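Local coordinates for protein tRNA (Guanine-N(1)-)-methyltransferase (Aquifex aeolicus, PDB 1OY5) that probably transfers a methyl group from S-adenosyl-L-methionine to N1 of guanosine-37 in tRNA, working as a homodimer, at residues F9-F14 and E68-A73; E37-D42 and E79-P84; E72-V77 and R109-C114; R123-K126 and M130-S133. All blocks are in the same frame, centred on the assembly; numbering follows the deposited sequence.

Contact 1: residues F9-F14 and E68-A73; sequences FVLTIF and EPIYEA
With CG placed anti to its own carbonyl carbon (chi1 -86°), Leu11 sends its isobutyl end from strand 6-12 to the flank of helix 67-81, where Ile70, with CG1 anti to the carbonyl carbon (chi1 -68°), has its CG2 branch anti to the backbone N and turned to meet it. The touch is branch to branch: Leu11 CD2 lies 3.7 Å from Ile70 CG2, the two side chains slanting past one another. Three residues further along the helix, Ala73 offers its single methyl. Its CB is 4.0 Å from Leu11 CG and only slightly farther, 4.1 Å, from Leu11 CD2. One leucine branch is therefore held against residues i and i+3 of the helix, and the small alanine probably helps the helix come close, the CA atoms of Leu11 and Ile70 standing 7.4 Å apart. Leu11 also touches Met111 and Ile113 of the neighbouring strand 109-114, and Ile70 rests on the same Ile113, which places the contact in the apolar layer between the parallel sheet and the helix. Just past the leucine the strand ends in an ST turn, with Phe14 N giving a hydrogen bond of 2.7 Å to Thr12 OG1. The side chain of Ile70 is about 7 Å from Gly115, which probably belongs to the S-adenosyl-L-methionine site. All three touching residues are buried and meet through carbon alone, which implies that helix and strand are joined at this point by complementary shape and exclusion of water, without any directional bond.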
# COMPACT_ATOMS: atom_id res chain seq x y z
N PHE A 9 -4.73 13.03 10.29
CA PHE A 9 -6.18 13.09 10.23
C PHE A 9 -6.56 12.36 8.96
O PHE A 9 -6.20 12.78 7.88
CB PHE A 9 -6.64 14.54 10.22
CG PHE A 9 -6.19 15.29 11.41
CD1 PHE A 9 -6.86 15.18 12.61
CD2 PHE A 9 -5.05 16.06 11.36
CE1 PHE A 9 -6.43 15.86 13.71
CE2 PHE A 9 -4.60 16.72 12.49
CZ PHE A 9 -5.28 16.61 13.64
N VAL A 10 -7.27 11.25 9.08
CA VAL A 10 -7.52 10.44 7.89
C VAL A 10 -9.01 10.42 7.53
O VAL A 10 -9.81 9.73 8.20
CB VAL A 10 -7.03 8.98 8.10
CG1 VAL A 10 -7.02 8.27 6.84
CG2 VAL A 10 -5.68 8.96 8.67
N LEU A 11 -9.36 11.15 6.47
CA LEU A 11 -10.74 11.23 6.00
C LEU A 11 -11.06 9.98 5.22
O LEU A 11 -10.48 9.74 4.20
CB LEU A 11 -10.96 12.43 5.09
CG LEU A 11 -11.29 13.80 5.67
CD1 LEU A 11 -10.26 14.17 6.71
CD2 LEU A 11 -11.31 14.82 4.54
N THR A 12 -12.05 9.25 5.67
CA THR A 12 -12.40 7.98 5.06
C THR A 12 -13.79 7.55 5.47
O THR A 12 -14.28 7.95 6.52
CB THR A 12 -11.42 6.91 5.53
OG1 THR A 12 -11.93 5.62 5.23
CG2 THR A 12 -11.37 6.85 7.01
N ILE A 13 -14.40 6.73 4.65
CA ILE A 13 -15.70 6.14 4.94
C ILE A 13 -15.48 4.82 5.66
O ILE A 13 -16.44 4.20 6.07
CB ILE A 13 -16.57 5.97 3.66
CG1 ILE A 13 -15.96 5.00 2.67
CG2 ILE A 13 -16.74 7.30 2.97
CD1 ILE A 13 -16.86 4.72 1.49
N PHE A 14 -14.21 4.41 5.83
CA PHE A 14 -13.85 3.18 6.54
C PHE A 14 -12.85 3.51 7.69
O PHE A 14 -11.68 3.09 7.72
CB PHE A 14 -13.30 2.10 5.62
CG PHE A 14 -14.25 1.68 4.50
CD1 PHE A 14 -15.53 1.20 4.78
CD2 PHE A 14 -13.85 1.73 3.16
CE1 PHE A 14 -16.36 0.86 3.77
CE2 PHE A 14 -14.69 1.36 2.14
CZ PHE A 14 -15.93 0.95 2.43
N GLU A 68 -19.12 18.50 0.08
CA GLU A 68 -19.55 19.03 1.38
C GLU A 68 -18.88 18.36 2.57
O GLU A 68 -18.32 19.02 3.40
CB GLU A 68 -21.06 18.94 1.55
CG GLU A 68 -21.82 19.68 0.47
CD GLU A 68 -22.26 18.78 -0.66
OE1 GLU A 68 -23.46 18.70 -0.92
OE2 GLU A 68 -21.38 18.16 -1.28
N PRO A 69 -18.99 17.04 2.65
CA PRO A 69 -18.52 16.30 3.83
C PRO A 69 -17.02 16.42 4.03
O PRO A 69 -16.55 16.56 5.16
CB PRO A 69 -18.95 14.86 3.53
CG PRO A 69 -19.97 14.98 2.50
CD PRO A 69 -19.62 16.15 1.66
N ILE A 70 -16.28 16.38 2.94
CA ILE A 70 -14.83 16.60 3.02
C ILE A 70 -14.51 18.03 3.47
O ILE A 70 -13.60 18.24 4.25
CB ILE A 70 -14.17 16.26 1.70
CG1 ILE A 70 -14.25 14.75 1.45
CG2 ILE A 70 -12.71 16.75 1.67
CD1 ILE A 70 -13.77 14.39 0.09
N TYR A 71 -15.24 19.02 2.98
CA TYR A 71 -14.98 20.42 3.37
C TYR A 71 -15.34 20.63 4.85
O TYR A 71 -14.63 21.28 5.61
CB TYR A 71 -15.74 21.39 2.47
CG TYR A 71 -14.89 21.95 1.37
CD1 TYR A 71 -13.97 22.96 1.61
CD2 TYR A 71 -15.00 21.46 0.08
CE1 TYR A 71 -13.18 23.47 0.59
CE2 TYR A 71 -14.22 21.97 -0.95
CZ TYR A 71 -13.32 22.98 -0.68
OH TYR A 71 -12.55 23.47 -1.69
N GLU A 72 -16.46 20.07 5.24
CA GLU A 72 -16.89 20.06 6.63
C GLU A 72 -15.81 19.38 7.52
O GLU A 72 -15.41 19.90 8.55
CB GLU A 72 -18.21 19.28 6.72
CG GLU A 72 -19.33 19.93 7.48
CD GLU A 72 -19.63 21.32 7.00
OE1 GLU A 72 -20.37 21.46 6.01
OE2 GLU A 72 -19.11 22.28 7.64
N ALA A 73 -15.33 18.22 7.12
CA ALA A 73 -14.32 17.54 7.90
C ALA A 73 -13.04 18.39 8.03
O ALA A 73 -12.43 18.46 9.11
CB ALA A 73 -14.01 16.21 7.29

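Contact 2: residues E37-D42 and E79-P84; sequences EVYPID and ENYGKP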
# COMPACT_ATOMS: atom_id res chain seq x y z
N GLU A 37 0.06 10.68 16.57
CA GLU A 37 -1.35 10.47 16.81
C GLU A 37 -2.05 10.35 15.45
O GLU A 37 -1.73 11.04 14.49
CB GLU A 37 -1.94 11.61 17.61
CG GLU A 37 -1.53 11.64 19.07
CD GLU A 37 -2.03 12.89 19.75
OE1 GLU A 37 -2.78 13.67 19.11
OE2 GLU A 37 -1.62 13.16 20.89
N VAL A 38 -3.01 9.44 15.40
CA VAL A 38 -3.73 9.09 14.20
C VAL A 38 -5.18 9.22 14.51
O VAL A 38 -5.72 8.43 15.26
CB VAL A 38 -3.45 7.60 13.81
CG1 VAL A 38 -4.35 7.16 12.67
CG2 VAL A 38 -2.04 7.43 13.43
N TYR A 39 -5.83 10.18 13.89
CA TYR A 39 -7.23 10.40 14.06
C TYR A 39 -8.04 10.03 12.80
O TYR A 39 -8.17 10.79 11.88
CB TYR A 39 -7.51 11.87 14.34
CG TYR A 39 -6.88 12.42 15.56
CD1 TYR A 39 -7.62 12.50 16.75
CD2 TYR A 39 -5.58 12.94 15.53
CE1 TYR A 39 -7.08 13.03 17.86
CE2 TYR A 39 -5.04 13.47 16.65
CZ TYR A 39 -5.79 13.52 17.82
OH TYR A 39 -5.26 14.03 18.98
N PRO A 40 -8.64 8.87 12.82
CA PRO A 40 -9.54 8.49 11.73
C PRO A 40 -10.80 9.37 11.78
O PRO A 40 -11.40 9.56 12.83
CB PRO A 40 -9.87 7.03 12.03
CG PRO A 40 -9.40 6.76 13.46
CD PRO A 40 -8.54 7.86 13.88
N ILE A 41 -11.17 9.97 10.66
CA ILE A 41 -12.32 10.89 10.63
C ILE A 41 -13.31 10.26 9.68
O ILE A 41 -13.06 10.09 8.50
CB ILE A 41 -11.91 12.32 10.16
CG1 ILE A 41 -10.67 12.84 10.88
CG2 ILE A 41 -13.04 13.26 10.38
CD1 ILE A 41 -10.89 13.27 12.32
N ASP A 42 -14.42 9.86 10.24
CA ASP A 42 -15.51 9.26 9.52
C ASP A 42 -16.28 10.26 8.66
O ASP A 42 -16.99 11.14 9.20
CB ASP A 42 -16.44 8.69 10.52
CG ASP A 42 -17.29 7.65 9.96
OD1 ASP A 42 -17.74 6.84 10.82
OD2 ASP A 42 -17.56 7.55 8.72
N GLU A 79 -10.47 24.09 12.88
CA GLU A 79 -10.97 24.72 14.11
C GLU A 79 -10.44 24.04 15.36
O GLU A 79 -9.97 24.71 16.25
CB GLU A 79 -12.50 24.67 14.16
CG GLU A 79 -13.19 25.04 12.86
CD GLU A 79 -14.71 25.22 12.97
OE1 GLU A 79 -15.20 25.97 13.91
OE2 GLU A 79 -15.43 24.64 12.09
N ASN A 80 -10.45 22.71 15.39
CA ASN A 80 -10.08 21.94 16.58
C ASN A 80 -8.63 21.57 16.76
O ASN A 80 -8.23 21.21 17.86
CB ASN A 80 -10.91 20.65 16.64
CG ASN A 80 -12.33 20.94 16.94
OD1 ASN A 80 -12.66 21.27 18.06
ND2 ASN A 80 -13.18 20.85 15.92
N TYR A 81 -7.84 21.61 15.70
CA TYR A 81 -6.45 21.18 15.83
C TYR A 81 -5.44 22.06 15.14
O TYR A 81 -4.29 21.96 15.43
CB TYR A 81 -6.29 19.78 15.24
CG TYR A 81 -7.10 18.73 15.90
CD1 TYR A 81 -6.61 18.03 16.99
CD2 TYR A 81 -8.37 18.40 15.43
CE1 TYR A 81 -7.37 17.04 17.60
CE2 TYR A 81 -9.13 17.44 16.03
CZ TYR A 81 -8.63 16.76 17.12
OH TYR A 81 -9.41 15.80 17.72
N GLY A 82 -5.86 22.90 14.23
CA GLY A 82 -4.90 23.60 13.41
C GLY A 82 -5.00 23.13 11.97
O GLY A 82 -5.33 21.97 11.66
N LYS A 83 -4.66 24.04 11.10
CA LYS A 83 -4.72 23.84 9.67
C LYS A 83 -3.78 22.77 9.30
O LYS A 83 -2.66 22.82 9.70
CB LYS A 83 -4.28 25.11 8.99
CG LYS A 83 -4.42 25.14 7.52
CD LYS A 83 -3.93 26.49 7.06
CE LYS A 83 -4.13 26.71 5.62
NZ LYS A 83 -2.86 26.40 4.96
N PRO A 84 -4.25 21.77 8.57
CA PRO A 84 -3.41 20.68 8.13
C PRO A 84 -2.84 20.81 6.74
O PRO A 84 -3.46 21.37 5.83
CB PRO A 84 -4.40 19.53 8.14
CG PRO A 84 -5.59 20.14 7.66
CD PRO A 84 -5.66 21.53 8.23
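An edge-to-face aromatic pair, Tyr39 with Tyr81, ties strand 36-42, an outermost strand of the parallel alpha/beta sheet within this chain, to the C-terminal part of helix 67-81. Both side chains have CG anti to the carbonyl carbon, with chi1 -61° in each, and this aims the two rings at each other across backbones whose CA atoms are 11.0 Å apart. Tyr81 presents its edge to one face of Tyr39; the ring centroids are 5.0 Å apart and the planes are inclined at 54°, well short of a perpendicular T. The approach is displaced from the centre of the Tyr39 ring toward its rim. There Tyr81 CE1 lies 3.9 Å from Tyr39 CZ, while the hydroxyl oxygen Tyr81 OH sits 3.6 Å from Tyr39 CE1. Phe9 of the adjacent strand 6-12 meets both rings, lying nearly parallel to Tyr39 and inclined to Tyr81, and so enlarges the pair to an aromatic cluster of three. Beyond Tyr81 the chain turns at Gly82, which has positive phi, and runs on toward strand 85-89. Replacing Tyr39 with an alanine takes away the ring face under the Tyr81 edge and would probably leave the Tyr81 ring with Phe9 but less firmly held, and Glu37 without this hydrogen-bond donor. That carboxylate also forms a salt bridge with Arg7, and the tyrosine adds a second hold on the same oxygen: Tyr39 OH donates to Glu37 OE1 over 2.5 Å, coming in 45° out of the carboxylate plane.

Contact 3: residues E72-V77 and R109-C114; sequences EAYDYV and RIMIIC
Helix 72-77 runs almost antiparallel to strand 109-114, at 169° between their directions, with the two axes 10.7 Å apart and Tyr74 and Met111 nearest along the backbones. Met111 bridges this gap. Its CG is anti to the backbone N and the next bond is extended too, carrying the sulfur straight out from the sheet, and the final bend (chi3 -80°) lays the methyl CE along the helix surface. The sulfur meets Tyr74 at the edge of the ring and in its plane: SD is 3.9 Å from Tyr74 CD2 and 5.2 Å from the ring centroid, in a direction 85° from the ring normal. This is a Met-aromatic contact of the edge kind, with the two side chains crossing at about a right angle. Beyond the sulfur, CE reaches the helix backbone itself, 3.7 Å from Tyr74 CA, and lies beside Val77, at a modelled spacing too doubtful to interpret. Ala73, one turn before Val77, completes the approach with its carbonyl O 4.1 Å from Met111 CE. Pro84 also touches Met111, while Tyr74 reaches Val86 of strand 85-89, so the methionine is embedded where the helix covers the inner strands of the parallel sheet. The far side of the helix faces the dimer partner, where Asp75 forms a salt bridge with Arg189 of the second subunit. Chemically the contact is mostly apolar; the in-plane sulfur probably adds a weak electrostatic attraction to the positive rim of the aromatic ring.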
# COMPACT_ATOMS: atom_id res chain seq x y z
N GLU A 72 -16.46 20.07 5.24
CA GLU A 72 -16.89 20.06 6.63
C GLU A 72 -15.81 19.38 7.52
O GLU A 72 -15.41 19.90 8.55
CB GLU A 72 -18.21 19.28 6.72
CG GLU A 72 -19.33 19.93 7.48
CD GLU A 72 -19.63 21.32 7.00
OE1 GLU A 72 -20.37 21.46 6.01
OE2 GLU A 72 -19.11 22.28 7.64
N ALA A 73 -15.33 18.22 7.12
CA ALA A 73 -14.32 17.54 7.90
C ALA A 73 -13.04 18.39 8.03
O ALA A 73 -12.43 18.46 9.11
CB ALA A 73 -14.01 16.21 7.29
N TYR A 74 -12.63 18.99 6.91
CA TYR A 74 -11.48 19.88 6.84
C TYR A 74 -11.68 21.02 7.85
O TYR A 74 -10.82 21.25 8.71
CB TYR A 74 -11.32 20.39 5.41
CG TYR A 74 -10.25 21.45 5.19
CD1 TYR A 74 -10.59 22.79 5.06
CD2 TYR A 74 -8.92 21.11 5.11
CE1 TYR A 74 -9.64 23.77 4.86
CE2 TYR A 74 -7.94 22.09 4.91
CZ TYR A 74 -8.33 23.42 4.79
OH TYR A 74 -7.43 24.43 4.63
N ASP A 75 -12.82 21.71 7.75
CA ASP A 75 -13.17 22.80 8.64
C ASP A 75 -13.02 22.38 10.08
O ASP A 75 -12.39 23.08 10.86
CB ASP A 75 -14.60 23.30 8.40
CG ASP A 75 -14.74 24.06 7.10
OD1 ASP A 75 -15.88 24.42 6.72
OD2 ASP A 75 -13.77 24.35 6.37
N TYR A 76 -13.60 21.26 10.44
CA TYR A 76 -13.53 20.74 11.81
C TYR A 76 -12.07 20.60 12.24
O TYR A 76 -11.70 21.08 13.30
CB TYR A 76 -14.28 19.40 11.89
CG TYR A 76 -14.00 18.53 13.10
CD1 TYR A 76 -12.98 17.60 13.08
CD2 TYR A 76 -14.80 18.59 14.22
CE1 TYR A 76 -12.74 16.78 14.15
CE2 TYR A 76 -14.58 17.79 15.29
CZ TYR A 76 -13.53 16.87 15.26
OH TYR A 76 -13.25 16.02 16.35
N VAL A 77 -11.23 20.01 11.40
CA VAL A 77 -9.81 19.82 11.73
C VAL A 77 -9.13 21.16 11.98
O VAL A 77 -8.41 21.34 12.99
CB VAL A 77 -9.06 19.06 10.60
CG1 VAL A 77 -7.62 18.86 10.96
CG2 VAL A 77 -9.72 17.70 10.32
N ARG A 109 0.94 18.65 11.25
CA ARG A 109 -0.42 18.24 10.97
C ARG A 109 -0.64 17.82 9.54
O ARG A 109 -0.46 18.57 8.61
CB ARG A 109 -1.38 19.38 11.32
CG ARG A 109 -1.76 19.44 12.74
CD ARG A 109 -2.14 20.83 13.17
NE ARG A 109 -0.94 21.60 13.45
CZ ARG A 109 -0.58 22.67 12.79
NH1 ARG A 109 -1.34 23.11 11.80
NH2 ARG A 109 0.56 23.27 13.10
N ILE A 110 -1.10 16.61 9.36
CA ILE A 110 -1.35 16.09 8.03
C ILE A 110 -2.74 15.50 8.01
O ILE A 110 -3.15 14.79 8.91
CB ILE A 110 -0.31 15.04 7.68
CG1 ILE A 110 1.06 15.66 7.73
CG2 ILE A 110 -0.55 14.51 6.33
CD1 ILE A 110 2.16 14.72 7.52
N MET A 111 -3.49 15.88 6.98
CA MET A 111 -4.80 15.36 6.75
C MET A 111 -4.69 14.63 5.44
O MET A 111 -4.15 15.19 4.47
CB MET A 111 -5.82 16.49 6.66
CG MET A 111 -7.13 16.11 5.98
SD MET A 111 -8.35 17.39 5.94
CE MET A 111 -8.92 17.28 7.39
N ILE A 112 -5.16 13.40 5.39
CA ILE A 112 -5.12 12.59 4.20
C ILE A 112 -6.54 12.26 3.81
O ILE A 112 -7.26 11.64 4.56
CB ILE A 112 -4.37 11.30 4.46
CG1 ILE A 112 -2.95 11.57 4.91
CG2 ILE A 112 -4.36 10.45 3.21
CD1 ILE A 112 -2.26 10.32 5.40
N ILE A 113 -6.94 12.69 2.63
CA ILE A 113 -8.28 12.47 2.13
C ILE A 113 -8.22 11.18 1.33
O ILE A 113 -7.54 11.15 0.32
CB ILE A 113 -8.71 13.62 1.20
CG1 ILE A 113 -8.70 14.95 1.96
CG2 ILE A 113 -10.11 13.39 0.68
CD1 ILE A 113 -8.99 16.13 1.14
N CYS A 114 -8.94 10.13 1.78
CA CYS A 114 -8.89 8.84 1.13
C CYS A 114 -9.89 8.80 -0.02
O CYS A 114 -11.06 8.88 0.19
CB CYS A 114 -9.13 7.70 2.12
SG CYS A 114 -7.89 7.53 3.41

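Contact 4: residues R123-K126 and M130-S133; sequences RVKK and MEIS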
# COMPACT_ATOMS: atom_id res chain seq x y z
N ARG A 123 -13.58 20.11 -6.84
CA ARG A 123 -13.57 21.32 -6.02
C ARG A 123 -12.87 21.13 -4.66
O ARG A 123 -12.60 22.08 -3.92
CB ARG A 123 -15.00 21.83 -5.85
CG ARG A 123 -15.63 22.32 -7.13
CD ARG A 123 -17.15 22.42 -7.08
NE ARG A 123 -17.78 21.11 -6.99
CZ ARG A 123 -19.10 20.90 -6.85
NH1 ARG A 123 -19.94 21.92 -6.78
NH2 ARG A 123 -19.57 19.67 -6.80
N VAL A 124 -12.60 19.88 -4.32
CA VAL A 124 -11.93 19.58 -3.08
C VAL A 124 -10.48 19.97 -3.22
O VAL A 124 -9.81 20.32 -2.23
CB VAL A 124 -12.02 18.10 -2.78
CG1 VAL A 124 -11.03 17.68 -1.73
CG2 VAL A 124 -13.44 17.77 -2.33
N LYS A 125 -10.01 19.92 -4.47
CA LYS A 125 -8.63 20.21 -4.80
C LYS A 125 -8.15 21.58 -4.33
O LYS A 125 -6.98 21.78 -4.18
CB LYS A 125 -8.41 20.07 -6.30
CG LYS A 125 -8.49 18.64 -6.82
CD LYS A 125 -7.51 17.72 -6.11
CE LYS A 125 -7.21 16.48 -6.94
NZ LYS A 125 -8.39 15.83 -7.53
N LYS A 126 -9.05 22.52 -4.08
CA LYS A 126 -8.65 23.83 -3.64
C LYS A 126 -8.00 23.84 -2.26
O LYS A 126 -7.32 24.78 -1.91
CB LYS A 126 -9.84 24.79 -3.63
CG LYS A 126 -10.53 24.92 -4.98
CD LYS A 126 -9.65 25.59 -6.03
CE LYS A 126 -8.82 24.59 -6.84
NZ LYS A 126 -9.62 23.76 -7.81
N MET A 130 -1.07 18.44 -1.76
CA MET A 130 -0.27 17.47 -2.47
C MET A 130 -1.12 16.28 -2.91
O MET A 130 -2.05 15.86 -2.23
CB MET A 130 0.85 16.99 -1.56
CG MET A 130 1.87 16.14 -2.25
SD MET A 130 3.07 15.46 -1.07
CE MET A 130 4.11 16.84 -0.83
N GLU A 131 -0.79 15.73 -4.07
CA GLU A 131 -1.52 14.61 -4.58
C GLU A 131 -0.59 13.46 -4.88
O GLU A 131 0.35 13.63 -5.60
CB GLU A 131 -2.27 15.01 -5.84
CG GLU A 131 -3.26 13.95 -6.24
CD GLU A 131 -4.30 14.47 -7.20
OE1 GLU A 131 -5.39 13.83 -7.26
OE2 GLU A 131 -4.02 15.50 -7.87
N ILE A 132 -0.84 12.30 -4.28
CA ILE A 132 -0.04 11.11 -4.55
C ILE A 132 -0.27 10.65 -6.00
O ILE A 132 -1.31 10.04 -6.32
CB ILE A 132 -0.43 9.98 -3.58
CG1 ILE A 132 -0.09 10.36 -2.14
CG2 ILE A 132 0.26 8.69 -3.95
CD1 ILE A 132 1.37 10.45 -1.87
N SER A 133 0.70 10.94 -6.86
CA SER A 133 0.66 10.58 -8.27
C SER A 133 0.26 9.14 -8.61
O SER A 133 0.44 8.24 -7.82
CB SER A 133 2.07 10.75 -8.82
OG SER A 133 2.94 9.90 -8.07
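Lys125 NZ is shared between two carboxylates: it forms a salt bridge with Glu122, its stronger partner, and a long one of 3.6 Å with Glu131 OE1. Across the contact it is the carbon before the ammonium group that comes nearest. Lys125 CE lies 3.2 Å from Glu131 OE1 and 3.5 Å from Glu131 OE2, so the lysine sets its last methylene against both oxygens, with NZ turned aside, farther from each of them than CE is. The torsions account for this. Lys125 is bent at chi2 (-56°) and again at chi4 (-45°), the second bend turning NZ aside, whereas Glu131, with CG anti to the backbone N (chi1 -169°), stays extended and reaches out to meet it. The two side chains cross at about a right angle and span a separation of 9.1 Å between Lys125 CA and Glu131 CA. Glu90 brings another carboxylate close to Glu131 OE1, and the lysine charge probably eases the crowding of negative groups. If a glutamine stood in place of Glu131, the long salt bridge would lose its charge, probably leaving Lys125 with Glu122 as its main charged partner and its hold on strand 130-131 weakened. At the neighbouring Arg123 the 3-10 segment meets the dimer partner, with NH1 hydrogen-bonded to Pro185 O of the second subunit. The strand of Glu131, outermost within this chain, leads into residues 134-139, which probably bind S-adenosyl-L-methionine, as in the knotted cofactor site of the SPOUT methyltransferases.

From the N terminus, strand 6-12 is the first to be tied: contact 1 closes a loop of 53 residues onto the start of helix 67-81. Contact 2 opens within that loop and crosses it, joining strand 36-42 to the far end of the same helix. Contact 3 begins on residues 72 and 73, where contact 1 ends, crosses contact 2 in turn, and brings the helix onto strand 109-114. One helix is thereby fastened to three adjacent strands. Contact 4 follows in series as a short local loop ending at strand 130-131; Tyr71 OH, hydrogen-bonded to Arg123 O, and Ile113, packed on Val124, connect it to contacts 1 and 3.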